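Local structure of hydrolase (Rhizobium meliloti, 5HOE) at residues G50-R55 and D224-L229; T86-A91 and V129-T134; N123-L128 and K183-F188; P162-M167 and G204-H209. The protein acts as a carbohydrate acetylesterase of the GDSL-like SGNH hydrolase family, probably cleaving acetyl esters, and assembles into an octamer. All blocks are in the same frame, centred on the assembly; numbering follows the deposited sequence.

Contacts 1 to 3 join helices packed on the central parallel sheet; contact 4 lies at the phosphate site, probably the active site. Contact 1 sits on one face of the sheet; contacts 2 and 3 sit on the other, share helix 118-133 and touch where Leu88 CD2 packs 3.8 Å from Leu128 O. Their centres are 13 Å apart, and each is about 22 Å from the centre of contact 1. Contact 4, with the bound phosphate and the probable catalytic histidine, stands apart: its nearest atoms are about 15 Å from contacts 1 and 3 and about 18 Å from contact 2. Across subunits, contacts 3 and 4 meet, because Phe188 of one chain packs edge-to-face with Phe164 of another.

Contact 1 (G50-R55 and D224-L229); sequences GAMAAR and DKVAAL
Met52 and Val226 meet nearly at right angles, the thioether of one laid across a methyl branch of the other. The touching atoms are Met52 SD and Val226 CG2, 4.1 Å apart, a relaxed apolar contact. Met52 reaches this point because CG stands anti to its backbone N (chi1 -176°) and the chain runs on extended as far as the sulfur; only at chi3 does it bend, which turns the CE methyl away from Val226. On the valine, CG2 is the branch lying anti to the carbonyl carbon.

Toward the surface the chemistry changes. The Arg55 side chain, bent at its second and third torsions, brings the edge of its guanidinium to Asp224, whose OD1 lies in the guanidinium plane. The two flat groups are turned 28° from each other, but the salt bridge is long, 3.7 Å from Arg55 NE to Asp224 OD1, and no hydrogen bond forms. Both residues are exposed, so the attraction is probably weakened by solvent.

Beneath them, Met52 also reaches Ile62 and Ile102, and Val226 rests on Leu100 and Ile102. Two neighbouring helices, 48-56 and 212-229, thus lie on one face of the parallel sheet, their contact apolar toward the sheet and charged at the surface, as expected in the three-layer alpha/beta/alpha fold of SGNH hydrolases.

Contact 2 (T86-A91 and V129-T134); sequences TYLPMA and VGQVLT
Two nearly parallel helices of the alpha/beta/alpha fold, 84-95 and 118-133, meet here through Leu88, Pro89, Gln131 and Val132; the axes of the short segments pass 9.7 Å apart at an angle of 19°. The Gln131 side chain spans the gap, extended beyond CG, and lays its amide against CG and CD of the Pro89 ring. Gln131 NE2 comes 3.5 Å from Pro89 CG, and Gln131 OE1 lies 3.5 Å from Leu88 CB. That oxygen is buried among carbons and has no polar partner in the model. NE2 fares better: it bonds to Ser85 O, the carbonyl one turn before Pro89 that the proline, lacking an N-H, cannot serve. With an alanine here in place of Gln131, Ser85 O is likely to lose this donor and a gap to open beside the proline ring. Deeper in, Leu88 CD2 packs 4.1 Å from Val132 CG2.

Below the pair lies the sheet, with Leu88 resting on Phe22 of strand 17-23 and Val132 on Val148 of strand 147-152. Helix 84-95 also faces a second subunit, where Tyr87 stacks on Tyr87 of that neighbouring chain.

Contact 3 (N123-L128 and K183-F188); sequences NGMGKL and KALADF
Leu185 pushes both of its methyls against the Met125 side chain and the backbone of Gly126 on helix 118-133, and this one side chain carries the close packing. Leu185 CD2 lies 3.6 Å from Met125 CG and 3.7 Å from Gly126 N, and Leu185 CD1 lies 3.7 Å from Gly126 CA. The fit depends on the glycine: a beta carbon there would press tightly on the CD1 methyl, and without one the helices draw together until the CA atoms of Gly126 and Leu185 are 6.9 Å apart. Met125 runs across Leu185 at about a right angle. Its CG makes the contact, but bends at chi2 (63°) and chi3 (75°) steer the sulfur and methyl away from the leucine.

Away from Gly126 and Leu185 the two segments make no further close contact, and on this looser side another molecule takes over. Trp163 of a neighbouring subunit packs on Leu185 and also meets the Phe188 ring, and Asn78 ND2 of the same neighbouring chain bonds to Asn123 O.

Inward, both helices settle on the parallel sheet. Met125 reaches Ile103 and Ala186 rests on Phe193, with helix 171-189 toward the edge strand 192-195 and helix 118-133 beside it, over strand 100-104.

Contact 4 (P162-M167 and G204-H209); sequences PWFEGM and GIDGIH. With PO4 (phosphate ion), chain E.
Asp206 OD1 is gripped by two backbone N-H groups, His209 N at 2.9 Å and Ile208 N at 3.0 Å, an Asx motif and an Asx turn in the Asp-x-x-His sequence that SGNH hydrolases carry. The His209 bond is nearly straight and arrives on the syn side of the carboxylate, whereas Ile208 N comes from above its plane. Asp206 OD2 takes His209 ND1 at 2.6 Å, almost in the plane of the imidazole. With the carboxylate so held, the histidine is fixed in rotation and directs His209 NE2 at the phosphate, 2.6 Å from phosphate O3. Geometry and family suggest a Ser25-His209-Asp206 triad; Ser25 N, Ala69 N and Asn108 ND2 also bind the phosphate, consistent with an oxyanion hole. Were Asp206 an alanine, His209 ND1 and the two backbone N-H groups would probably lose their acceptor and the imidazole would be freer to turn.

Helix 162-167 closes over the loop through Phe164. Its ring stands nearly perpendicular to the carboxylate, 88° between planes, with Phe164 CE2 4.2 Å from Asp206 CB, and the ring also meets Phe188 of a neighbouring subunit edge-to-face. Ile208 works between the two rings: CG2, anti to its backbone N, lies over the centre of the His209 ring, and CD1 makes a CH-pi contact 3.6 Å from the Phe164 centroid, 17° off the ring normal.

Contact 1 (G50-R55 and D224-L229)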
loop_
_atom_site.group_PDB
_atom_site.type_symbol
_atom_site.label_atom_id
_atom_site.label_comp_id
_atom_site.label_asym_id
_atom_site.label_seq_id
_atom_site.Cartn_x
_atom_site.Cartn_y
_atom_site.Cartn_z
ATOM N N GLY A 50 33.516 17.314 14.038
ATOM C CA GLY A 50 34.975 17.278 14.039
ATOM C C GLY A 50 35.576 18.033 15.208
ATOM O O GLY A 50 36.617 17.636 15.754
ATOM N N ALA A 51 34.943 19.137 15.595
ATOM C CA ALA A 51 35.349 19.876 16.784
ATOM C C ALA A 51 35.118 19.068 18.058
ATOM O O ALA A 51 35.939 19.114 18.984
ATOM C CB ALA A 51 34.591 21.204 16.841
ATOM N N MET A 52 33.999 18.343 18.139
ATOM C CA MET A 52 33.765 17.462 19.283
ATOM C C MET A 52 34.807 16.355 19.324
ATOM O O MET A 52 35.371 16.054 20.393
ATOM C CB MET A 52 32.359 16.860 19.193
ATOM C CG MET A 52 31.993 15.995 20.390
ATOM S SD MET A 52 30.576 14.918 20.155
ATOM C CE MET A 52 31.120 13.845 18.832
ATOM N N ALA A 53 35.119 15.769 18.159
ATOM C CA ALA A 53 36.118 14.698 18.109
ATOM C C ALA A 53 37.491 15.188 18.557
ATOM O O ALA A 53 38.225 14.466 19.250
ATOM C CB ALA A 53 36.190 14.122 16.696
ATOM N N ALA A 54 37.867 16.407 18.163
ATOM C CA ALA A 54 39.157 16.947 18.567
ATOM C C ALA A 54 39.242 17.087 20.086
ATOM O O ALA A 54 40.260 16.736 20.697
ATOM C CB ALA A 54 39.378 18.299 17.892
ATOM N N ARG A 55 38.184 17.600 20.714
ATOM C CA ARG A 55 38.193 17.756 22.169
ATOM C C ARG A 55 38.174 16.400 22.873
ATOM O O ARG A 55 38.837 16.215 23.902
ATOM C CB ARG A 55 36.989 18.608 22.592
ATOM C CG ARG A 55 36.879 18.899 24.081
ATOM C CD ARG A 55 37.743 20.095 24.502
ATOM N NE ARG A 55 36.972 21.050 25.302
ATOM C CZ ARG A 55 37.074 22.372 25.217
ATOM N NH1 ARG A 55 37.911 22.933 24.359
ATOM N NH2 ARG A 55 36.324 23.139 25.992
ATOM N N ASP A 224 32.125 18.063 26.132
ATOM C CA ASP A 224 32.120 18.076 27.595
ATOM C C ASP A 224 31.021 17.177 28.134
ATOM O O ASP A 224 31.227 16.413 29.091
ATOM C CB ASP A 224 31.906 19.499 28.113
ATOM C CG ASP A 224 33.051 20.417 27.785
ATOM O OD1 ASP A 224 34.125 19.907 27.417
ATOM O OD2 ASP A 224 32.871 21.651 27.897
ATOM N N LYS A 225 29.839 17.266 27.528
ATOM C CA LYS A 225 28.722 16.416 27.907
ATOM C C LYS A 225 29.062 14.943 27.717
ATOM O O LYS A 225 28.762 14.112 28.586
ATOM C CB LYS A 225 27.518 16.800 27.053
ATOM C CG LYS A 225 26.240 16.199 27.509
ATOM C CD LYS A 225 25.630 16.982 28.637
ATOM C CE LYS A 225 24.447 16.217 29.160
ATOM N NZ LYS A 225 23.837 16.905 30.298
ATOM N N VAL A 226 29.695 14.601 26.586
ATOM C CA VAL A 226 30.034 13.209 26.294
ATOM C C VAL A 226 31.067 12.690 27.283
ATOM O O VAL A 226 30.939 11.579 27.809
ATOM C CB VAL A 226 30.541 13.075 24.848
ATOM C CG1 VAL A 226 31.025 11.652 24.562
ATOM C CG2 VAL A 226 29.431 13.441 23.853
ATOM N N ALA A 227 32.120 13.472 27.531
ATOM C CA ALA A 227 33.160 13.038 28.462
ATOM C C ALA A 227 32.624 12.856 29.874
ATOM O O ALA A 227 33.111 11.989 30.608
ATOM C CB ALA A 227 34.309 14.047 28.477
ATOM N N ALA A 228 31.635 13.665 30.274
ATOM C CA ALA A 228 31.082 13.560 31.620
ATOM C C ALA A 228 30.278 12.284 31.775
ATOM O O ALA A 228 30.159 11.756 32.884
ATOM C CB ALA A 228 30.207 14.780 31.912
ATOM N N LEU A 229 29.736 11.772 30.672
ATOM C CA LEU A 229 28.978 10.533 30.697
ATOM C C LEU A 229 29.887 9.323 30.868
ATOM O O LEU A 229 29.501 8.335 31.502
ATOM C CB LEU A 229 28.204 10.431 29.386
ATOM C CG LEU A 229 27.191 9.308 29.227
ATOM C CD1 LEU A 229 26.041 9.480 30.218
ATOM C CD2 LEU A 229 26.707 9.339 27.806
#

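Contact 2 (T86-A91 and V129-T134)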
loop_
_atom_site.group_PDB
_atom_site.type_symbol
_atom_site.label_atom_id
_atom_site.label_comp_id
_atom_site.label_asym_id
_atom_site.label_seq_id
_atom_site.Cartn_x
_atom_site.Cartn_y
_atom_site.Cartn_z
ATOM N N THR A 86 13.120 6.516 9.228
ATOM C CA THR A 86 13.208 5.451 8.232
ATOM C C THR A 86 14.620 4.874 8.133
ATOM O O THR A 86 14.780 3.679 7.864
ATOM C CB THR A 86 12.729 5.987 6.879
ATOM O OG1 THR A 86 11.375 6.428 7.001
ATOM C CG2 THR A 86 12.837 4.924 5.770
ATOM N N TYR A 87 15.642 5.711 8.307
ATOM C CA TYR A 87 17.056 5.365 8.125
ATOM C C TYR A 87 17.765 4.973 9.419
ATOM O O TYR A 87 18.730 4.201 9.369
ATOM C CB TYR A 87 17.760 6.598 7.525
ATOM C CG TYR A 87 19.250 6.572 7.153
ATOM C CD1 TYR A 87 20.253 6.864 8.086
ATOM C CD2 TYR A 87 19.643 6.344 5.838
ATOM C CE1 TYR A 87 21.603 6.881 7.716
ATOM C CE2 TYR A 87 20.970 6.367 5.465
ATOM C CZ TYR A 87 21.947 6.644 6.398
ATOM O OH TYR A 87 23.275 6.650 5.994
ATOM N N LEU A 88 17.335 5.484 10.580
ATOM C CA LEU A 88 18.115 5.271 11.801
ATOM C C LEU A 88 18.298 3.796 12.161
ATOM O O LEU A 88 19.426 3.407 12.501
ATOM C CB LEU A 88 17.547 6.113 12.952
ATOM C CG LEU A 88 18.329 6.069 14.267
ATOM C CD1 LEU A 88 19.761 6.566 14.096
ATOM C CD2 LEU A 88 17.632 6.897 15.323
ATOM N N PRO A 89 17.277 2.934 12.126
ATOM C CA PRO A 89 17.537 1.521 12.476
ATOM C C PRO A 89 18.614 0.867 11.632
ATOM O O PRO A 89 19.497 0.193 12.178
ATOM C CB PRO A 89 16.159 0.854 12.333
ATOM C CG PRO A 89 15.195 1.989 12.612
ATOM C CD PRO A 89 15.838 3.195 11.946
ATOM N N MET A 90 18.606 1.110 10.320
ATOM C CA MET A 90 19.671 0.615 9.442
ATOM C C MET A 90 21.042 1.191 9.824
ATOM O O MET A 90 22.061 0.478 9.820
ATOM C CB MET A 90 19.328 0.981 7.981
ATOM C CG MET A 90 18.167 0.201 7.366
ATOM S SD MET A 90 17.826 0.598 5.621
ATOM C CE MET A 90 16.420 1.705 5.701
ATOM N N ALA A 91 21.100 2.477 10.158
ATOM C CA ALA A 91 22.385 3.074 10.498
ATOM C C ALA A 91 22.923 2.512 11.804
ATOM O O ALA A 91 24.129 2.258 11.931
ATOM C CB ALA A 91 22.244 4.590 10.600
ATOM N N VAL A 129 14.650 8.086 19.767
ATOM C CA VAL A 129 15.254 7.622 21.008
ATOM C C VAL A 129 14.907 6.156 21.243
ATOM O O VAL A 129 15.767 5.338 21.599
ATOM C CB VAL A 129 14.820 8.515 22.186
ATOM C CG1 VAL A 129 15.350 7.963 23.534
ATOM C CG2 VAL A 129 15.307 9.932 22.009
ATOM N N GLY A 130 13.637 5.803 21.031
ATOM C CA GLY A 130 13.211 4.422 21.174
ATOM C C GLY A 130 13.923 3.473 20.225
ATOM O O GLY A 130 14.199 2.328 20.580
ATOM N N GLN A 131 14.199 3.917 18.992
ATOM C CA GLN A 131 14.921 3.071 18.045
ATOM C C GLN A 131 16.329 2.773 18.545
ATOM O O GLN A 131 16.843 1.674 18.337
ATOM C CB GLN A 131 14.978 3.737 16.664
ATOM C CG GLN A 131 13.658 3.711 15.934
ATOM C CD GLN A 131 13.647 4.490 14.655
ATOM O OE1 GLN A 131 14.452 5.394 14.457
ATOM N NE2 GLN A 131 12.712 4.149 13.774
ATOM N N VAL A 132 16.969 3.737 19.204
ATOM C CA VAL A 132 18.281 3.458 19.785
ATOM C C VAL A 132 18.154 2.507 20.968
ATOM O O VAL A 132 18.904 1.531 21.091
ATOM C CB VAL A 132 19.004 4.758 20.182
ATOM C CG1 VAL A 132 20.358 4.427 20.735
ATOM C CG2 VAL A 132 19.122 5.694 19.001
ATOM N N LEU A 133 17.214 2.782 21.866
ATOM C CA LEU A 133 17.115 1.987 23.083
ATOM C C LEU A 133 16.740 0.537 22.812
ATOM O O LEU A 133 17.033 -0.330 23.651
ATOM C CB LEU A 133 16.100 2.615 24.026
ATOM C CG LEU A 133 16.486 4.008 24.531
ATOM C CD1 LEU A 133 15.391 4.565 25.420
ATOM C CD2 LEU A 133 17.815 3.978 25.281
ATOM N N THR A 134 16.114 0.246 21.672
ATOM C CA THR A 134 15.697 -1.113 21.361
ATOM C C THR A 134 16.617 -1.801 20.362
ATOM O O THR A 134 16.282 -2.897 19.899
ATOM C CB THR A 134 14.253 -1.149 20.850
ATOM O OG1 THR A 134 14.151 -0.438 19.608
ATOM C CG2 THR A 134 13.297 -0.534 21.869
#

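Contact 3 (N123-L128 and K183-F188)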
loop_
_atom_site.group_PDB
_atom_site.type_symbol
_atom_site.label_atom_id
_atom_site.label_comp_id
_atom_site.label_asym_id
_atom_site.label_seq_id
_atom_site.Cartn_x
_atom_site.Cartn_y
_atom_site.Cartn_z
ATOM N N ASN A 123 7.700 14.256 20.025
ATOM C CA ASN A 123 7.305 12.853 19.931
ATOM C C ASN A 123 8.044 12.128 18.800
ATOM O O ASN A 123 8.324 10.926 18.912
ATOM C CB ASN A 123 5.795 12.742 19.754
ATOM C CG ASN A 123 5.287 11.351 20.014
ATOM O OD1 ASN A 123 5.520 10.778 21.085
ATOM N ND2 ASN A 123 4.563 10.799 19.047
ATOM N N GLY A 124 8.367 12.838 17.714
ATOM C CA GLY A 124 9.197 12.254 16.668
ATOM C C GLY A 124 10.616 11.994 17.128
ATOM O O GLY A 124 11.205 10.954 16.807
ATOM N N MET A 125 11.190 12.937 17.869
ATOM C CA MET A 125 12.443 12.669 18.564
ATOM C C MET A 125 12.309 11.446 19.466
ATOM O O MET A 125 13.221 10.608 19.531
ATOM C CB MET A 125 12.880 13.900 19.364
ATOM C CG MET A 125 14.146 13.694 20.171
ATOM S SD MET A 125 15.649 13.338 19.169
ATOM C CE MET A 125 16.046 14.945 18.479
ATOM N N GLY A 126 11.169 11.309 20.149
ATOM C CA GLY A 126 10.973 10.153 21.005
ATOM C C GLY A 126 11.006 8.852 20.229
ATOM O O GLY A 126 11.515 7.844 20.723
ATOM N N LYS A 127 10.456 8.856 19.008
ATOM C CA LYS A 127 10.541 7.679 18.150
ATOM C C LYS A 127 11.997 7.301 17.903
ATOM O O LYS A 127 12.361 6.117 17.965
ATOM C CB LYS A 127 9.821 7.946 16.818
ATOM C CG LYS A 127 9.778 6.757 15.900
ATOM C CD LYS A 127 9.088 7.075 14.603
ATOM C CE LYS A 127 8.987 5.837 13.726
ATOM N NZ LYS A 127 8.408 6.131 12.373
ATOM N N LEU A 128 12.844 8.294 17.617
ATOM C CA LEU A 128 14.251 8.012 17.357
ATOM C C LEU A 128 14.947 7.496 18.611
ATOM O O LEU A 128 15.736 6.554 18.542
ATOM C CB LEU A 128 14.956 9.264 16.816
ATOM C CG LEU A 128 14.394 9.880 15.538
ATOM C CD1 LEU A 128 15.100 11.192 15.209
ATOM C CD2 LEU A 128 14.499 8.863 14.410
ATOM N N LYS A 183 13.713 18.332 26.829
ATOM C CA LYS A 183 14.177 18.068 28.193
ATOM C C LYS A 183 13.187 17.154 28.909
ATOM O O LYS A 183 13.579 16.187 29.572
ATOM C CB LYS A 183 14.321 19.388 28.962
ATOM C CG LYS A 183 14.754 19.228 30.431
ATOM C CD LYS A 183 16.186 18.842 30.546
ATOM C CE LYS A 183 16.567 18.536 31.995
ATOM N NZ LYS A 183 17.930 17.952 32.069
ATOM N N ALA A 184 11.890 17.440 28.760
ATOM C CA ALA A 184 10.854 16.606 29.362
ATOM C C ALA A 184 10.879 15.186 28.796
ATOM O O ALA A 184 10.746 14.207 29.540
ATOM C CB ALA A 184 9.495 17.255 29.119
ATOM N N LEU A 185 11.063 15.058 27.479
ATOM C CA LEU A 185 11.160 13.750 26.842
ATOM C C LEU A 185 12.348 12.964 27.375
ATOM O O LEU A 185 12.226 11.778 27.713
ATOM C CB LEU A 185 11.322 13.949 25.339
ATOM C CG LEU A 185 11.766 12.724 24.512
ATOM C CD1 LEU A 185 10.631 11.721 24.369
ATOM C CD2 LEU A 185 12.265 13.147 23.150
ATOM N N ALA A 186 13.519 13.604 27.417
ATOM C CA ALA A 186 14.726 12.907 27.846
ATOM C C ALA A 186 14.619 12.471 29.307
ATOM O O ALA A 186 15.069 11.380 29.667
ATOM C CB ALA A 186 15.958 13.783 27.618
ATOM N N ASP A 187 14.029 13.305 30.165
ATOM C CA ASP A 187 13.806 12.867 31.541
ATOM C C ASP A 187 12.881 11.655 31.589
ATOM O O ASP A 187 13.134 10.695 32.329
ATOM C CB ASP A 187 13.220 14.001 32.380
ATOM C CG ASP A 187 14.219 15.087 32.686
ATOM O OD1 ASP A 187 15.438 14.851 32.498
ATOM O OD2 ASP A 187 13.772 16.174 33.130
ATOM N N PHE A 188 11.801 11.686 30.810
ATOM C CA PHE A 188 10.814 10.611 30.828
ATOM C C PHE A 188 11.427 9.304 30.338
ATOM O O PHE A 188 11.243 8.244 30.958
ATOM C CB PHE A 188 9.650 11.057 29.943
ATOM C CG PHE A 188 8.473 10.114 29.893
ATOM C CD1 PHE A 188 8.424 9.103 28.946
ATOM C CD2 PHE A 188 7.397 10.271 30.755
ATOM C CE1 PHE A 188 7.323 8.253 28.868
ATOM C CE2 PHE A 188 6.299 9.440 30.677
ATOM C CZ PHE A 188 6.258 8.429 29.729
#

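Contact 4 (P162-M167 and G204-H209)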
loop_
_atom_site.group_PDB
_atom_site.type_symbol
_atom_site.label_atom_id
_atom_site.label_comp_id
_atom_site.label_asym_id
_atom_site.label_seq_id
_atom_site.Cartn_x
_atom_site.Cartn_y
_atom_site.Cartn_z
ATOM N N PRO A 162 13.107 35.200 0.726
ATOM C CA PRO A 162 11.665 34.913 0.802
ATOM C C PRO A 162 11.311 33.449 0.655
ATOM O O PRO A 162 10.286 33.021 1.213
ATOM C CB PRO A 162 11.067 35.744 -0.341
ATOM C CG PRO A 162 12.189 36.077 -1.203
ATOM C CD PRO A 162 13.376 36.213 -0.306
ATOM N N TRP A 163 12.095 32.656 -0.088
ATOM C CA TRP A 163 11.746 31.239 -0.195
ATOM C C TRP A 163 11.969 30.517 1.131
ATOM O O TRP A 163 11.126 29.714 1.552
ATOM C CB TRP A 163 12.510 30.551 -1.327
ATOM C CG TRP A 163 12.020 29.153 -1.560
ATOM C CD1 TRP A 163 12.706 27.997 -1.350
ATOM C CD2 TRP A 163 10.711 28.767 -2.022
ATOM N NE1 TRP A 163 11.912 26.910 -1.658
ATOM C CE2 TRP A 163 10.685 27.361 -2.077
ATOM C CE3 TRP A 163 9.560 29.479 -2.388
ATOM C CZ2 TRP A 163 9.552 26.651 -2.471
ATOM C CZ3 TRP A 163 8.441 28.773 -2.801
ATOM C CH2 TRP A 163 8.450 27.366 -2.854
ATOM N N PHE A 164 13.092 30.780 1.801
ATOM C CA PHE A 164 13.292 30.222 3.136
ATOM C C PHE A 164 12.254 30.741 4.126
ATOM O O PHE A 164 11.785 29.986 4.979
ATOM C CB PHE A 164 14.697 30.527 3.661
ATOM C CG PHE A 164 15.775 29.509 3.277
ATOM C CD1 PHE A 164 15.509 28.137 3.209
ATOM C CD2 PHE A 164 17.076 29.937 3.034
ATOM C CE1 PHE A 164 16.522 27.233 2.894
ATOM C CE2 PHE A 164 18.067 29.050 2.704
ATOM C CZ PHE A 164 17.806 27.702 2.632
ATOM N N GLU A 165 11.902 32.038 4.057
ATOM C CA GLU A 165 10.873 32.551 4.955
ATOM C C GLU A 165 9.557 31.794 4.790
ATOM O O GLU A 165 8.903 31.430 5.783
ATOM C CB GLU A 165 10.661 34.051 4.740
ATOM C CG GLU A 165 9.651 34.597 5.701
ATOM C CD GLU A 165 9.740 36.091 5.906
ATOM O OE1 GLU A 165 10.563 36.772 5.240
ATOM O OE2 GLU A 165 8.966 36.584 6.756
ATOM N N GLY A 166 9.142 31.549 3.546
ATOM C CA GLY A 166 7.951 30.740 3.327
ATOM C C GLY A 166 8.128 29.311 3.804
ATOM O O GLY A 166 7.220 28.719 4.389
ATOM N N MET A 167 9.307 28.749 3.567
ATOM C CA MET A 167 9.585 27.369 3.952
ATOM C C MET A 167 9.403 27.163 5.447
ATOM O O MET A 167 8.920 26.113 5.876
ATOM C CB MET A 167 11.022 27.018 3.558
ATOM C CG MET A 167 11.336 25.563 3.622
ATOM S SD MET A 167 13.068 25.209 3.211
ATOM C CE MET A 167 13.135 25.759 1.493
ATOM N N GLY A 204 23.973 32.107 11.214
ATOM C CA GLY A 204 24.247 32.191 9.791
ATOM C C GLY A 204 23.370 33.216 9.096
ATOM O O GLY A 204 22.258 33.513 9.532
ATOM N N ILE A 205 23.883 33.747 7.975
ATOM C CA ILE A 205 23.208 34.844 7.276
ATOM C C ILE A 205 21.806 34.448 6.816
ATOM O O ILE A 205 20.932 35.310 6.666
ATOM C CB ILE A 205 24.081 35.399 6.121
ATOM C CG1 ILE A 205 23.368 36.544 5.395
ATOM C CG2 ILE A 205 24.462 34.288 5.147
ATOM C CD1 ILE A 205 22.824 37.631 6.321
ATOM N N ASP A 206 21.563 33.153 6.589
ATOM C CA ASP A 206 20.252 32.713 6.128
ATOM C C ASP A 206 19.212 32.543 7.240
ATOM O O ASP A 206 18.045 32.317 6.914
ATOM C CB ASP A 206 20.348 31.436 5.267
ATOM C CG ASP A 206 21.005 30.259 5.989
ATOM O OD1 ASP A 206 21.150 30.282 7.240
ATOM O OD2 ASP A 206 21.344 29.268 5.293
ATOM N N GLY A 207 19.583 32.687 8.526
ATOM C CA GLY A 207 18.669 32.494 9.636
ATOM C C GLY A 207 18.416 31.046 10.024
ATOM O O GLY A 207 17.537 30.792 10.864
ATOM N N ILE A 208 19.154 30.086 9.436
ATOM C CA ILE A 208 18.917 28.650 9.630
ATOM C C ILE A 208 20.212 27.933 10.029
ATOM O O ILE A 208 20.233 27.129 10.961
ATOM C CB ILE A 208 18.327 28.019 8.348
ATOM C CG1 ILE A 208 16.966 28.626 8.014
ATOM C CG2 ILE A 208 18.185 26.507 8.508
ATOM C CD1 ILE A 208 16.600 28.540 6.558
ATOM N N HIS A 209 21.305 28.217 9.329
ATOM C CA HIS A 209 22.541 27.482 9.515
ATOM C C HIS A 209 23.534 28.284 10.357
ATOM O O HIS A 209 23.241 29.392 10.823
ATOM C CB HIS A 209 23.075 27.042 8.151
ATOM C CG HIS A 209 22.069 26.284 7.337
ATOM N ND1 HIS A 209 21.385 26.846 6.280
ATOM C CD2 HIS A 209 21.611 25.016 7.447
ATOM C CE1 HIS A 209 20.562 25.945 5.764
ATOM N NE2 HIS A 209 20.660 24.837 6.471
HETATM P P PO4 E . 18.268 22.128 6.715
HETATM O O1 PO4 E . 18.512 20.765 7.299
HETATM O O2 PO4 E . 17.944 23.093 7.824
HETATM O O3 PO4 E . 19.331 22.684 5.802
HETATM O O4 PO4 E . 17.150 22.085 5.723
#